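Side-chain contacts in SVS_variant_AS1 (Streptomyces sp. CWA1, PDB 6TJA), which probably catalyses metal-dependent cyclisation of a linear isoprenoid diphosphate, as a reconstructed, engineered ancestor of a bacterial diterpene cyclase of the spiroviolene synthase type: residues Ser19-His22 / Pro23-Glu27; Gln244-Tyr247 / Ser248-His252. All coordinates share one frame; numbering follows the deposited sequence.

Contact 1 (Ser19-His22 / Pro23-Glu27)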
loop_
_atom_site.group_PDB
_atom_site.type_symbol
_atom_site.label_atom_id
_atom_site.label_comp_id
_atom_site.label_asym_id
_atom_site.label_seq_id
_atom_site.Cartn_x
_atom_site.Cartn_y
_atom_site.Cartn_z
ATOM N N SER A 19 28.718 10.903 4.630
ATOM C CA SER A 19 29.029 9.460 4.587
ATOM C C SER A 19 29.389 9.018 6.002
ATOM O O SER A 19 30.342 9.555 6.549
ATOM C CB SER A 19 30.116 9.164 3.612
ATOM O OG SER A 19 30.491 7.812 3.762
ATOM N N ALA A 20 28.658 8.077 6.585
ATOM C CA ALA A 20 29.001 7.544 7.921
ATOM C C ALA A 20 28.464 6.130 8.049
ATOM O O ALA A 20 27.456 5.795 7.371
ATOM C CB ALA A 20 28.440 8.441 9.017
ATOM N N ILE A 21 29.079 5.358 8.940
ATOM C CA ILE A 21 28.703 3.942 9.168
ATOM C C ILE A 21 28.671 3.643 10.666
ATOM O O ILE A 21 29.494 4.204 11.415
ATOM C CB ILE A 21 29.637 3.038 8.364
ATOM C CG1 ILE A 21 29.113 1.596 8.369
ATOM C CG2 ILE A 21 31.098 3.191 8.795
ATOM C CD1 ILE A 21 29.544 0.811 7.147
ATOM N N HIS A 22 27.712 2.815 11.078
ATOM C CA HIS A 22 27.506 2.487 12.505
ATOM C C HIS A 22 28.800 1.911 13.087
ATOM O O HIS A 22 29.405 1.018 12.503
ATOM C CB HIS A 22 26.323 1.548 12.657
ATOM C CG HIS A 22 25.795 1.524 14.044
ATOM N ND1 HIS A 22 26.474 0.911 15.057
ATOM C CD2 HIS A 22 24.674 2.048 14.592
ATOM C CE1 HIS A 22 25.793 1.027 16.179
ATOM N NE2 HIS A 22 24.694 1.768 15.934
ATOM N N PRO A 23 29.287 2.396 14.254
ATOM C CA PRO A 23 30.496 1.828 14.864
ATOM C C PRO A 23 30.397 0.337 15.226
ATOM O O PRO A 23 31.402 -0.277 15.375
ATOM C CB PRO A 23 30.734 2.659 16.139
ATOM C CG PRO A 23 29.487 3.497 16.344
ATOM C CD PRO A 23 28.763 3.557 15.001
ATOM N N ARG A 24 29.193 -0.228 15.325
ATOM C CA ARG A 24 29.000 -1.660 15.660
ATOM C C ARG A 24 28.611 -2.453 14.416
ATOM O O ARG A 24 28.033 -3.539 14.570
ATOM C CB ARG A 24 27.952 -1.759 16.766
ATOM C CG ARG A 24 28.268 -0.860 17.954
ATOM C CD ARG A 24 29.318 -1.483 18.860
ATOM N NE ARG A 24 28.731 -2.672 19.448
ATOM C CZ ARG A 24 29.353 -3.563 20.208
ATOM N NH1 ARG A 24 30.618 -3.399 20.536
ATOM N NH2 ARG A 24 28.685 -4.619 20.634
ATOM N N VAL A 25 28.940 -1.968 13.220
ATOM C CA VAL A 25 28.528 -2.644 11.954
ATOM C C VAL A 25 28.967 -4.118 11.986
ATOM O O VAL A 25 28.122 -4.978 11.692
ATOM C CB VAL A 25 29.031 -1.923 10.688
ATOM C CG1 VAL A 25 30.545 -1.737 10.652
ATOM C CG2 VAL A 25 28.572 -2.652 9.449
ATOM N N HIS A 26 30.220 -4.418 12.352
ATOM C CA HIS A 26 30.800 -5.797 12.300
ATOM C C HIS A 26 30.072 -6.705 13.297
ATOM O O HIS A 26 29.820 -7.840 12.960
ATOM C CB HIS A 26 32.330 -5.778 12.501
ATOM C CG HIS A 26 33.046 -4.940 11.479
ATOM N ND1 HIS A 26 33.767 -3.792 11.817
ATOM C CD2 HIS A 26 33.118 -5.039 10.127
ATOM C CE1 HIS A 26 34.285 -3.259 10.717
ATOM N NE2 HIS A 26 33.895 -3.996 9.670
ATOM N N GLU A 27 29.726 -6.215 14.478
ATOM C CA GLU A 27 28.983 -7.001 15.495
ATOM C C GLU A 27 27.596 -7.342 14.928
ATOM O O GLU A 27 27.135 -8.484 15.125
ATOM C CB GLU A 27 28.861 -6.231 16.813
ATOM C CG GLU A 27 30.165 -6.114 17.605
ATOM C CD GLU A 27 31.169 -5.063 17.149
ATOM O OE1 GLU A 27 30.851 -4.280 16.225
ATOM O OE2 GLU A 27 32.287 -5.031 17.718
#
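One face of the His22 imidazole is covered by Pro23, whose CD lies 3.9 Å from the ring centroid in a CH-pi contact, while the ring's edge receives the backbone amide of Arg24. Further on, the guanidinium of Arg24 has CG of Glu27 over its centre, 3.6 Å above its plane, and the His26 ring has Val25 CG1 over one face. The motif is a type I beta turn from His22 to Val25 that runs straight into helix 25-38, with Arg24 as its N-cap residue, and it illustrates how a side chain can hold the turn that starts a helix. The amide of Arg24 donates to ND1 of His22 at 3.0 Å with an N-H...N angle of 161°, lying almost in the ring plane. CG of His22 stands opposite the backbone N (chi1 -162°), which, with chi2 at -73°, turns the ND1 edge of the ring to the Arg24 amide. The far nitrogen, NE2, bonds to Ala67 O, so the ring is gripped at both nitrogens, an arrangement consistent with a neutral ring protonated on NE2. A leucine in place of His22 would probably leave the Arg24 amide and the Ala67 carbonyl without their ring partners, with the turn held by its backbone bond. The turn's own bond, Val25 N to His22 O at 3.1 Å, approaches from well above the carbonyl plane. Ile21 lies next to Val25, its CG1 4.2 Å from Val25 CB, and both side chains also touch Ala61 on helix 56-61. Arg24 pairs through NE with Glu70, and its NH1 is a long 3.7 Å from Glu27 OE2, attracted by charge without an N-H aimed at the oxygen. Its aliphatic start crosses the imidazole at a slant, CG reaching within 3.6 Å of His22 CE1.

Contact 2 (Gln244-Tyr247 / Ser248-His252)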
loop_
_atom_site.group_PDB
_atom_site.type_symbol
_atom_site.label_atom_id
_atom_site.label_comp_id
_atom_site.label_asym_id
_atom_site.label_seq_id
_atom_site.Cartn_x
_atom_site.Cartn_y
_atom_site.Cartn_z
ATOM N N GLN A 244 14.302 -3.209 -18.157
ATOM C CA GLN A 244 13.651 -1.918 -17.812
ATOM C C GLN A 244 14.599 -1.189 -16.852
ATOM O O GLN A 244 14.680 -1.604 -15.707
ATOM C CB GLN A 244 12.262 -2.133 -17.216
ATOM C CG GLN A 244 11.247 -2.700 -18.198
ATOM C CD GLN A 244 9.974 -2.972 -17.436
ATOM O OE1 GLN A 244 9.271 -2.051 -17.030
ATOM N NE2 GLN A 244 9.729 -4.231 -17.129
ATOM N N ASN A 245 15.370 -0.237 -17.364
ATOM C CA ASN A 245 16.276 0.629 -16.568
ATOM C C ASN A 245 16.266 1.979 -17.287
ATOM O O ASN A 245 15.783 2.027 -18.435
ATOM C CB ASN A 245 17.667 0.002 -16.390
ATOM C CG ASN A 245 18.384 -0.231 -17.708
ATOM O OD1 ASN A 245 18.716 0.711 -18.420
ATOM N ND2 ASN A 245 18.597 -1.484 -18.065
ATOM N N ILE A 246 16.775 3.028 -16.657
ATOM C CA ILE A 246 16.706 4.422 -17.197
ATOM C C ILE A 246 17.353 4.470 -18.585
ATOM O O ILE A 246 16.810 5.152 -19.503
ATOM C CB ILE A 246 17.352 5.413 -16.210
ATOM C CG1 ILE A 246 17.131 6.854 -16.670
ATOM C CG2 ILE A 246 18.826 5.097 -15.975
ATOM C CD1 ILE A 246 15.670 7.239 -16.791
ATOM N N TYR A 247 18.449 3.736 -18.750
ATOM C CA TYR A 247 19.247 3.725 -20.005
ATOM C C TYR A 247 18.403 3.150 -21.147
ATOM O O TYR A 247 18.265 3.844 -22.153
ATOM C CB TYR A 247 20.577 3.011 -19.782
ATOM C CG TYR A 247 21.313 3.551 -18.587
ATOM C CD1 TYR A 247 21.839 4.829 -18.580
ATOM C CD2 TYR A 247 21.372 2.830 -17.420
ATOM C CE1 TYR A 247 22.506 5.321 -17.472
ATOM C CE2 TYR A 247 22.002 3.317 -16.302
ATOM C CZ TYR A 247 22.594 4.553 -16.328
ATOM O OH TYR A 247 23.183 5.022 -15.183
ATOM N N SER A 248 17.795 1.979 -20.979
ATOM C CA SER A 248 16.973 1.344 -22.048
ATOM C C SER A 248 15.783 2.251 -22.353
ATOM O O SER A 248 15.366 2.272 -23.511
ATOM C CB SER A 248 16.482 -0.046 -21.696
ATOM O OG SER A 248 17.510 -0.868 -21.175
ATOM N N VAL A 249 15.237 2.939 -21.336
ATOM C CA VAL A 249 14.041 3.807 -21.511
ATOM C C VAL A 249 14.418 4.985 -22.415
ATOM O O VAL A 249 13.672 5.245 -23.367
ATOM C CB VAL A 249 13.430 4.279 -20.174
ATOM C CG1 VAL A 249 12.423 5.397 -20.404
ATOM C CG2 VAL A 249 12.785 3.149 -19.378
ATOM N N LEU A 250 15.517 5.680 -22.131
ATOM C CA LEU A 250 15.961 6.847 -22.939
ATOM C C LEU A 250 16.389 6.392 -24.343
ATOM O O LEU A 250 16.054 7.102 -25.319
ATOM C CB LEU A 250 17.088 7.584 -22.219
ATOM C CG LEU A 250 16.699 8.173 -20.863
ATOM C CD1 LEU A 250 17.932 8.652 -20.133
ATOM C CD2 LEU A 250 15.706 9.317 -21.010
ATOM N N MET A 251 17.083 5.261 -24.469
ATOM C CA MET A 251 17.493 4.719 -25.794
ATOM C C MET A 251 16.252 4.458 -26.650
ATOM O O MET A 251 16.242 4.931 -27.801
ATOM C CB MET A 251 18.325 3.441 -25.671
ATOM C CG MET A 251 19.694 3.734 -25.110
ATOM S SD MET A 251 20.673 2.273 -24.830
ATOM C CE MET A 251 20.830 1.659 -26.509
ATOM N N HIS A 252 15.230 3.800 -26.095
ATOM C CA HIS A 252 13.981 3.456 -26.821
ATOM C C HIS A 252 13.167 4.721 -27.115
ATOM O O HIS A 252 12.751 4.879 -28.273
ATOM C CB HIS A 252 13.181 2.409 -26.042
ATOM C CG HIS A 252 11.979 1.911 -26.775
ATOM N ND1 HIS A 252 10.746 2.537 -26.695
ATOM C CD2 HIS A 252 11.815 0.864 -27.601
ATOM C CE1 HIS A 252 9.875 1.890 -27.439
ATOM N NE2 HIS A 252 10.506 0.875 -28.010
#
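Asn245 meets Ser248 through its side-chain amide, at the start of a helix. From CB the chain turns so that CG sits between the backbone N and the carbonyl carbon (chi1 61°), folding the amide back over the first turn. CG comes within 3.6 Å of Ser248 OG. At the tip the two branches part: OD1 accepts from Ser248 N at 3.0 Å with an N-H...O angle of 161°, the donor standing 41° above the carbonyl plane, whereas ND2 bonds to the carboxylate of Asp243. Ser248 OG in turn bonds to Asp243 O, so this preceding residue is bonded to both side chains. This is the classic asparagine N-cap, opening helix 246-254 by supplying an acceptor to an amide that has no preceding helical carbonyl to use. The Ile246 amide is taken by Asp229 on helix 211-231, which falls within a sequence resembling the NSE metal-binding motif of terpene synthases, though not at one of its three usual ligand positions. Regular helical bonds then take over: Val249 N to Asn245 O at 3.1 Å, followed by Leu250 N to Ile246 O and Met251 N to Tyr247 O. On the buried flank, Ile246 and Leu250 lie side by side and point the same way, CG1 of the first 4.0 Å from CD1 of the second. The other branch of Ile246, CG2, sits over the centre of the Tyr247 ring, 3.6 Å above its plane, and both residues press on Ala265 of helix 258-283. Met251 lays its CG 3.3 Å from Tyr247 O.

How the contacts relate
The two contacts lie on opposite sides of the chain's centre, their own centres about 35 Å apart and their nearest atoms about 20 Å apart. Contact 1 comes first along the chain and opens helix 25-38; contact 2 follows much later and opens helix 246-254, so they share no helix. Both belong to one all-helical chain, yet neighbour different parts of it: contact 1 packs against helices 56-61 and 289-309, whereas contact 2 packs against helices 175-185, 211-231 and 258-283. Contact 2 lies within the region that carries the C-terminal metal-binding signature of the terpene synthase family. Together they give two solutions to one problem, satisfying backbone amides where a helix begins.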